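Local coordinates for protein methyltransferase (Streptococcus mutans, PDB 2B78) that probably transfers methyl groups from S-adenosyl-L-methionine, perhaps to RNA, at residues S8-K13 and R24-L29; N204-G209 and S227-M232; G213-N218 and G234-T239. All coordinates share one frame; numbering follows the deposited sequence.

In the fold
Contact 1 lies in the N-terminal PUA-like domain, whereas contacts 2 and 3 belong to the S-adenosylmethionine-dependent methyltransferase part of the chain, on the opposite side of its centre. From contact 1 to either of the others the nearest atoms are about 32 Å apart, so it has no direct tie to them. Contacts 2 and 3 have centres about 9 Å apart and touch: A230 O of contact 2 lies 3.0 Å from A235 N of contact 3, probably in a hydrogen bond. Contact 3 comes closest to the cofactor site, with the L217 side chain about 7 Å from that of V272, a residue seen to bind S-adenosyl-L-homocysteine.

Contact 1 (S8-K13 and R24-L29); sequences SFAEKK and RDYPNL
D25 and A10 bury the most surface here, and their CB atoms stand 4.2 Å apart. The carboxylate of D25 receives K13 in a salt bridge, NZ standing 2.7 Å from OD2 and meeting that oxygen nearly in line with its C-O bond. K13 CD lies 3.4 Å from D25 OD2, and the bend of the lysine chain at chi3 (74°) turns CE and NZ in to the carboxylate, so methylene as well as ammonium lies against the acid. The other oxygen, OD1, approaches F9 at CD2, 3.6 Å away, with the carboxylate plane turned 66° from the ring. These contacts join helix 8-16 of the PUA-like domain to the loop after strand 20-22. A10 supplies the apolar part. Its methyl carbon CB sits 3.4 Å from Y26 OH and 3.6 Å from Y26 CZ, meeting the hydroxyl-bearing end of the tyrosine obliquely. The ring end of Y26 comes nearer the helix than its CB direction alone would suggest; L21 of strand 20-22 and V58 of strand 57-63 also pack on this side chain. Between the two backbones a water accepts the N-H of A10, in the first turn of the helix, 2.9 Å from A10 N, and donates to the carbonyl of D25, 2.9 Å from D25 O.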
loop_
_atom_site.group_PDB
_atom_site.type_symbol
_atom_site.label_atom_id
_atom_site.label_comp_id
_atom_site.label_asym_id
_atom_site.label_seq_id
_atom_site.Cartn_x
_atom_site.Cartn_y
_atom_site.Cartn_z
ATOM N N SER A 8 16.546 15.295 -22.525
ATOM C CA SER A 8 15.798 16.492 -22.184
ATOM C C SER A 8 14.652 16.196 -21.217
ATOM O O SER A 8 14.504 16.869 -20.194
ATOM C CB SER A 8 15.253 17.143 -23.460
ATOM O OG SER A 8 14.627 18.381 -23.158
ATOM N N PHE A 9 13.842 15.187 -21.534
ATOM C CA PHE A 9 12.710 14.835 -20.679
ATOM C C PHE A 9 13.171 14.428 -19.279
ATOM O O PHE A 9 12.619 14.882 -18.278
ATOM C CB PHE A 9 11.905 13.686 -21.298
ATOM C CG PHE A 9 10.448 13.708 -20.928
ATOM C CD1 PHE A 9 9.597 14.663 -21.479
ATOM C CD2 PHE A 9 9.931 12.797 -20.013
ATOM C CE1 PHE A 9 8.250 14.710 -21.121
ATOM C CE2 PHE A 9 8.588 12.833 -19.647
ATOM C CZ PHE A 9 7.745 13.793 -20.202
ATOM N N ALA A 10 14.171 13.557 -19.208
ATOM C CA ALA A 10 14.692 13.119 -17.919
ATOM C C ALA A 10 15.135 14.335 -17.113
ATOM O O ALA A 10 14.917 14.409 -15.904
ATOM C CB ALA A 10 15.870 12.165 -18.128
ATOM N N GLU A 11 15.744 15.294 -17.801
ATOM C CA GLU A 11 16.241 16.521 -17.181
ATOM C C GLU A 11 15.145 17.370 -16.526
ATOM O O GLU A 11 15.229 17.696 -15.344
ATOM C CB GLU A 11 16.974 17.367 -18.230
ATOM C CG GLU A 11 17.757 18.529 -17.649
ATOM C CD GLU A 11 18.353 19.430 -18.717
ATOM O OE1 GLU A 11 18.866 18.903 -19.724
ATOM O OE2 GLU A 11 18.315 20.666 -18.542
ATOM N N LYS A 12 14.122 17.736 -17.292
ATOM C CA LYS A 12 13.051 18.557 -16.742
ATOM C C LYS A 12 12.417 17.894 -15.521
ATOM O O LYS A 12 12.075 18.567 -14.552
ATOM C CB LYS A 12 11.984 18.854 -17.812
ATOM C CG LYS A 12 11.287 17.632 -18.386
ATOM C CD LYS A 12 10.490 17.967 -19.653
ATOM C CE LYS A 12 9.015 18.274 -19.386
ATOM N NZ LYS A 12 8.747 19.539 -18.640
ATOM N N LYS A 13 12.274 16.574 -15.553
ATOM C CA LYS A 13 11.686 15.875 -14.416
ATOM C C LYS A 13 12.594 15.995 -13.200
ATOM O O LYS A 13 12.130 16.303 -12.101
ATOM C CB LYS A 13 11.437 14.406 -14.763
ATOM C CG LYS A 13 10.302 14.220 -15.757
ATOM C CD LYS A 13 10.169 12.784 -16.238
ATOM C CE LYS A 13 9.574 11.882 -15.174
ATOM N NZ LYS A 13 9.293 10.522 -15.717
ATOM N N ARG A 24 11.476 4.489 -19.369
ATOM C CA ARG A 24 11.095 5.180 -20.598
ATOM C C ARG A 24 11.944 6.408 -20.903
ATOM O O ARG A 24 12.097 6.785 -22.066
ATOM C CB ARG A 24 9.626 5.601 -20.527
ATOM C CG ARG A 24 9.042 6.012 -21.863
ATOM C CD ARG A 24 8.676 4.782 -22.669
ATOM N NE ARG A 24 7.712 3.963 -21.939
ATOM C CZ ARG A 24 7.306 2.757 -22.322
ATOM N NH1 ARG A 24 7.779 2.215 -23.437
ATOM N NH2 ARG A 24 6.421 2.094 -21.588
ATOM N N ASP A 25 12.496 7.031 -19.867
ATOM C CA ASP A 25 13.306 8.231 -20.046
ATOM C C ASP A 25 14.810 7.954 -20.059
ATOM O O ASP A 25 15.621 8.884 -20.157
ATOM C CB ASP A 25 12.970 9.253 -18.953
ATOM C CG ASP A 25 11.473 9.478 -18.796
ATOM O OD1 ASP A 25 10.720 9.282 -19.775
ATOM O OD2 ASP A 25 11.040 9.864 -17.688
ATOM N N TYR A 26 15.173 6.676 -19.959
ATOM C CA TYR A 26 16.574 6.231 -19.972
ATOM C C TYR A 26 16.627 4.955 -20.820
ATOM O O TYR A 26 17.103 3.913 -20.368
ATOM C CB TYR A 26 17.042 5.935 -18.541
ATOM C CG TYR A 26 17.108 7.163 -17.654
ATOM C CD1 TYR A 26 18.251 7.966 -17.623
ATOM C CD2 TYR A 26 16.013 7.555 -16.889
ATOM C CE1 TYR A 26 18.297 9.134 -16.851
ATOM C CE2 TYR A 26 16.049 8.718 -16.117
ATOM C CZ TYR A 26 17.189 9.503 -16.104
ATOM O OH TYR A 26 17.215 10.672 -15.369
ATOM N N PRO A 27 16.146 5.035 -22.074
ATOM C CA PRO A 27 16.077 3.951 -23.062
ATOM C C PRO A 27 17.289 3.041 -23.260
ATOM O O PRO A 27 17.178 1.817 -23.127
ATOM C CB PRO A 27 15.688 4.682 -24.351
ATOM C CG PRO A 27 16.285 6.032 -24.167
ATOM C CD PRO A 27 15.912 6.334 -22.734
ATOM N N ASN A 28 18.438 3.625 -23.583
ATOM C CA ASN A 28 19.636 2.830 -23.823
ATOM C C ASN A 28 20.652 2.914 -22.695
ATOM O O ASN A 28 21.765 3.411 -22.885
ATOM C CB ASN A 28 20.283 3.267 -25.135
ATOM C CG ASN A 28 19.328 3.170 -26.304
ATOM O OD1 ASN A 28 18.520 4.074 -26.547
ATOM N ND2 ASN A 28 19.398 2.059 -27.026
ATOM N N LEU A 29 20.271 2.421 -21.523
ATOM C CA LEU A 29 21.161 2.453 -20.367
ATOM C C LEU A 29 21.896 1.113 -20.242
ATOM O O LEU A 29 21.268 0.058 -20.203
ATOM C CB LEU A 29 20.342 2.750 -19.103
ATOM C CG LEU A 29 21.058 3.093 -17.790
ATOM C CD1 LEU A 29 21.989 4.285 -17.981
ATOM C CD2 LEU A 29 20.010 3.401 -16.724
HETATM O O HOH W 1 14.595 11.431 -21.138
#

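Contact 2 (N204-G209 and S227-M232)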
loop_
_atom_site.group_PDB
_atom_site.type_symbol
_atom_site.label_atom_id
_atom_site.label_comp_id
_atom_site.label_asym_id
_atom_site.label_seq_id
_atom_site.Cartn_x
_atom_site.Cartn_y
_atom_site.Cartn_z
ATOM N N ASN A 204 -11.251 3.628 8.871
ATOM C CA ASN A 204 -11.742 4.593 9.857
ATOM C C ASN A 204 -13.178 5.018 9.531
ATOM O O ASN A 204 -14.007 5.184 10.429
ATOM C CB ASN A 204 -10.846 5.844 9.897
ATOM C CG ASN A 204 -11.242 6.811 11.006
ATOM O OD1 ASN A 204 -11.255 6.448 12.194
ATOM N ND2 ASN A 204 -11.559 8.047 10.629
ATOM N N GLU A 205 -13.459 5.217 8.243
ATOM C CA GLU A 205 -14.794 5.632 7.804
ATOM C C GLU A 205 -15.828 4.568 8.145
ATOM O O GLU A 205 -16.951 4.881 8.551
ATOM C CB GLU A 205 -14.816 5.868 6.289
ATOM C CG GLU A 205 -13.923 7.007 5.827
ATOM C CD GLU A 205 -14.444 8.358 6.259
ATOM O OE1 GLU A 205 -15.502 8.773 5.737
ATOM O OE2 GLU A 205 -13.809 9.003 7.121
ATOM N N LEU A 206 -15.445 3.312 7.965
ATOM C CA LEU A 206 -16.326 2.185 8.237
ATOM C C LEU A 206 -16.582 2.058 9.735
ATOM O O LEU A 206 -17.721 1.865 10.175
ATOM C CB LEU A 206 -15.688 0.904 7.677
ATOM C CG LEU A 206 -15.707 0.821 6.144
ATOM C CD1 LEU A 206 -14.725 -0.219 5.615
ATOM C CD2 LEU A 206 -17.136 0.475 5.706
ATOM N N ILE A 207 -15.519 2.177 10.526
ATOM C CA ILE A 207 -15.649 2.088 11.975
ATOM C C ILE A 207 -16.504 3.225 12.471
ATOM O O ILE A 207 -17.217 3.095 13.464
ATOM C CB ILE A 207 -14.280 2.176 12.653
ATOM C CG1 ILE A 207 -13.458 0.956 12.240
ATOM C CG2 ILE A 207 -14.443 2.265 14.172
ATOM C CD1 ILE A 207 -12.006 1.043 12.614
ATOM N N ASN A 208 -16.434 4.342 11.760
ATOM C CA ASN A 208 -17.192 5.537 12.090
ATOM C C ASN A 208 -18.706 5.420 11.866
ATOM O O ASN A 208 -19.495 6.201 12.421
ATOM C CB ASN A 208 -16.641 6.694 11.272
ATOM C CG ASN A 208 -16.207 7.819 12.130
ATOM O OD1 ASN A 208 -16.999 8.304 12.953
ATOM N ND2 ASN A 208 -14.956 8.264 11.969
ATOM N N GLY A 209 -19.112 4.450 11.053
ATOM C CA GLY A 209 -20.528 4.257 10.804
ATOM C C GLY A 209 -20.980 4.385 9.358
ATOM O O GLY A 209 -22.182 4.469 9.091
ATOM N N SER A 227 -14.100 -5.771 6.712
ATOM C CA SER A 227 -15.291 -6.356 7.301
ATOM C C SER A 227 -15.342 -6.142 8.809
ATOM O O SER A 227 -16.395 -5.794 9.361
ATOM C CB SER A 227 -15.344 -7.847 6.978
ATOM O OG SER A 227 -15.390 -8.031 5.576
ATOM N N VAL A 228 -14.208 -6.338 9.478
ATOM C CA VAL A 228 -14.152 -6.136 10.919
ATOM C C VAL A 228 -14.384 -4.654 11.242
ATOM O O VAL A 228 -15.067 -4.323 12.211
ATOM C CB VAL A 228 -12.786 -6.631 11.507
ATOM C CG1 VAL A 228 -11.649 -5.727 11.065
ATOM C CG2 VAL A 228 -12.862 -6.697 13.023
ATOM N N ALA A 229 -13.838 -3.767 10.412
ATOM C CA ALA A 229 -14.006 -2.322 10.598
ATOM C C ALA A 229 -15.493 -1.973 10.503
ATOM O O ALA A 229 -16.054 -1.272 11.361
ATOM C CB ALA A 229 -13.215 -1.559 9.519
ATOM N N ALA A 230 -16.135 -2.468 9.454
ATOM C CA ALA A 230 -17.559 -2.221 9.263
ATOM C C ALA A 230 -18.373 -2.782 10.435
ATOM O O ALA A 230 -19.330 -2.156 10.891
ATOM C CB ALA A 230 -18.013 -2.847 7.951
ATOM N N ALA A 231 -17.987 -3.957 10.924
ATOM C CA ALA A 231 -18.677 -4.582 12.047
ATOM C C ALA A 231 -18.601 -3.696 13.295
ATOM O O ALA A 231 -19.582 -3.565 14.039
ATOM C CB ALA A 231 -18.056 -5.958 12.338
ATOM N N MET A 232 -17.429 -3.098 13.524
ATOM C CA MET A 232 -17.220 -2.224 14.675
ATOM C C MET A 232 -17.961 -0.904 14.510
ATOM O O MET A 232 -18.125 -0.145 15.468
ATOM C CB MET A 232 -15.725 -1.946 14.874
ATOM C CG MET A 232 -14.925 -3.147 15.385
ATOM S SD MET A 232 -15.583 -3.833 16.916
ATOM C CE MET A 232 -15.258 -2.475 18.069
#
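I207 and A229 fit together most closely, the isoleucine's CG1 branch lying 3.7 Å from the CB of A229 and 3.5 Å from A229 O. CG1 stands beside the backbone N (chi1 -65°), which sets this branch against the alanine while CG2 reaches the other way along the helix, at a looser 4.5 Å from M232 CB. Further along the same seam, the CB of A229 is a small bump between two larger residues, with L206 CB at 3.9 Å on its other flank. L206 touches the next alanine with one methyl, CD2 4.1 Å from A230 CB. Because A229 and A230 carry only methyl groups, the backbones can come near: the axes of segments 204-209 and 227-232 approach to 6.5 Å and run in the same sense, 30° apart, and I207 CA lies 3.4 Å from A229 O in a CA-H...O contact with an angle of 137° at the hydrogen. Y183 of strand 181-185 touches both I207 and A229, covering the seam from the strand side. Helix 200-210, which precedes strand 215-219, thus packs on helix 225-232, the crossover helix of the beta-alpha-beta unit 215-219, 225-232, 237-242 in the Rossmann-like methyltransferase fold.

Contact 3 (G213-N218 and G234-T239)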
loop_
_atom_site.group_PDB
_atom_site.type_symbol
_atom_site.label_atom_id
_atom_site.label_comp_id
_atom_site.label_asym_id
_atom_site.label_seq_id
_atom_site.Cartn_x
_atom_site.Cartn_y
_atom_site.Cartn_z
ATOM N N GLY A 213 -25.952 -0.287 10.119
ATOM C CA GLY A 213 -27.252 -0.848 9.780
ATOM C C GLY A 213 -27.365 -1.325 8.345
ATOM O O GLY A 213 -28.462 -1.603 7.863
ATOM N N LYS A 214 -26.234 -1.440 7.660
ATOM C CA LYS A 214 -26.228 -1.876 6.270
ATOM C C LYS A 214 -25.568 -3.242 6.120
ATOM O O LYS A 214 -24.774 -3.645 6.974
ATOM C CB LYS A 214 -25.460 -0.865 5.418
ATOM C CG LYS A 214 -25.942 0.579 5.538
ATOM C CD LYS A 214 -27.398 0.735 5.124
ATOM C CE LYS A 214 -27.829 2.204 5.167
ATOM N NZ LYS A 214 -29.284 2.361 4.882
ATOM N N THR A 215 -25.882 -3.946 5.034
ATOM C CA THR A 215 -25.264 -5.252 4.774
ATOM C C THR A 215 -24.064 -4.978 3.868
ATOM O O THR A 215 -24.136 -4.140 2.961
ATOM C CB THR A 215 -26.240 -6.244 4.070
ATOM O OG1 THR A 215 -26.653 -5.715 2.806
ATOM C CG2 THR A 215 -27.469 -6.494 4.943
ATOM N N VAL A 216 -22.951 -5.664 4.118
ATOM C CA VAL A 216 -21.748 -5.426 3.336
ATOM C C VAL A 216 -21.136 -6.661 2.707
ATOM O O VAL A 216 -21.093 -7.719 3.324
ATOM C CB VAL A 216 -20.663 -4.775 4.216
ATOM C CG1 VAL A 216 -19.403 -4.527 3.410
ATOM C CG2 VAL A 216 -21.192 -3.492 4.825
ATOM N N LEU A 217 -20.676 -6.509 1.468
ATOM C CA LEU A 217 -19.987 -7.575 0.756
ATOM C C LEU A 217 -18.574 -7.058 0.491
ATOM O O LEU A 217 -18.379 -6.024 -0.152
ATOM C CB LEU A 217 -20.672 -7.908 -0.570
ATOM C CG LEU A 217 -19.898 -8.909 -1.433
ATOM C CD1 LEU A 217 -19.915 -10.289 -0.790
ATOM C CD2 LEU A 217 -20.529 -8.962 -2.812
ATOM N N ASN A 218 -17.585 -7.780 0.997
ATOM C CA ASN A 218 -16.193 -7.387 0.842
ATOM C C ASN A 218 -15.494 -8.379 -0.090
ATOM O O ASN A 218 -15.210 -9.504 0.296
ATOM C CB ASN A 218 -15.558 -7.367 2.234
ATOM C CG ASN A 218 -14.118 -6.911 2.225
ATOM O OD1 ASN A 218 -13.650 -6.277 1.281
ATOM N ND2 ASN A 218 -13.407 -7.218 3.304
ATOM N N GLY A 234 -21.033 -0.853 13.385
ATOM C CA GLY A 234 -22.445 -1.195 13.382
ATOM C C GLY A 234 -23.086 -1.773 12.137
ATOM O O GLY A 234 -24.306 -1.679 11.981
ATOM N N ALA A 235 -22.298 -2.363 11.244
ATOM C CA ALA A 235 -22.875 -2.943 10.036
ATOM C C ALA A 235 -23.873 -4.030 10.427
ATOM O O ALA A 235 -23.685 -4.752 11.422
ATOM C CB ALA A 235 -21.772 -3.519 9.137
ATOM N N MET A 236 -24.948 -4.140 9.656
ATOM C CA MET A 236 -25.955 -5.147 9.951
ATOM C C MET A 236 -25.384 -6.547 9.760
ATOM O O MET A 236 -25.662 -7.456 10.547
ATOM C CB MET A 236 -27.168 -4.972 9.043
ATOM C CG MET A 236 -28.282 -5.963 9.353
ATOM S SD MET A 236 -29.704 -5.799 8.252
ATOM C CE MET A 236 -30.429 -4.248 8.860
ATOM N N ALA A 237 -24.598 -6.718 8.705
ATOM C CA ALA A 237 -24.004 -8.014 8.406
ATOM C C ALA A 237 -22.878 -7.835 7.394
ATOM O O ALA A 237 -22.827 -6.837 6.692
ATOM C CB ALA A 237 -25.074 -8.944 7.835
ATOM N N THR A 238 -21.960 -8.791 7.317
ATOM C CA THR A 238 -20.901 -8.676 6.324
ATOM C C THR A 238 -20.554 -10.044 5.785
ATOM O O THR A 238 -20.610 -11.054 6.500
ATOM C CB THR A 238 -19.604 -8.047 6.888
ATOM O OG1 THR A 238 -18.913 -9.011 7.696
ATOM C CG2 THR A 238 -19.922 -6.824 7.723
ATOM N N THR A 239 -20.223 -10.076 4.507
ATOM C CA THR A 239 -19.822 -11.301 3.845
ATOM C C THR A 239 -18.472 -10.976 3.238
ATOM O O THR A 239 -18.357 -10.049 2.446
ATOM C CB THR A 239 -20.804 -11.685 2.740
ATOM O OG1 THR A 239 -22.095 -11.911 3.319
ATOM C CG2 THR A 239 -20.324 -12.945 2.023
#
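V216 and T239 meet at the tight centre of this pairing, T239 N donating to V216 O at 2.8 Å. V216 N in turn donates to A237 O, and N218 N to T239 O, the latter with an angle of 174° at the hydrogen. The strands are parallel, the axes of segments 215-218 and 237-239 lying 4.6 Å apart and 18° from alignment. On one face L217 CD1 lies 3.9 Å from T239 CG2, L217 leaning over the partner strand. On the other face V216 CB meets T238 CG2 at 4.1 Å. Toward G213 and M236 loop replaces strand and the residues are exposed. The bonds there remain short, though met above the carbonyl plane: G213 N donates to G234 O, and M236 N to K214 O at a bent 136°. M236 runs out extended alongside T215 as far as SD, 4.1 Å from T215 CG2, and then bends at chi3, which brings CE to G213 O. The two strands belong to a beta-alpha-beta unit with helix 225-232 as the crossover; N218 ND2 bonds S227 of that helix and T238 OG1 bonds H265, while strand 286-291 pairs with 215-219 on its far side and Y275 of helix 272-281 packs on L217 and T239.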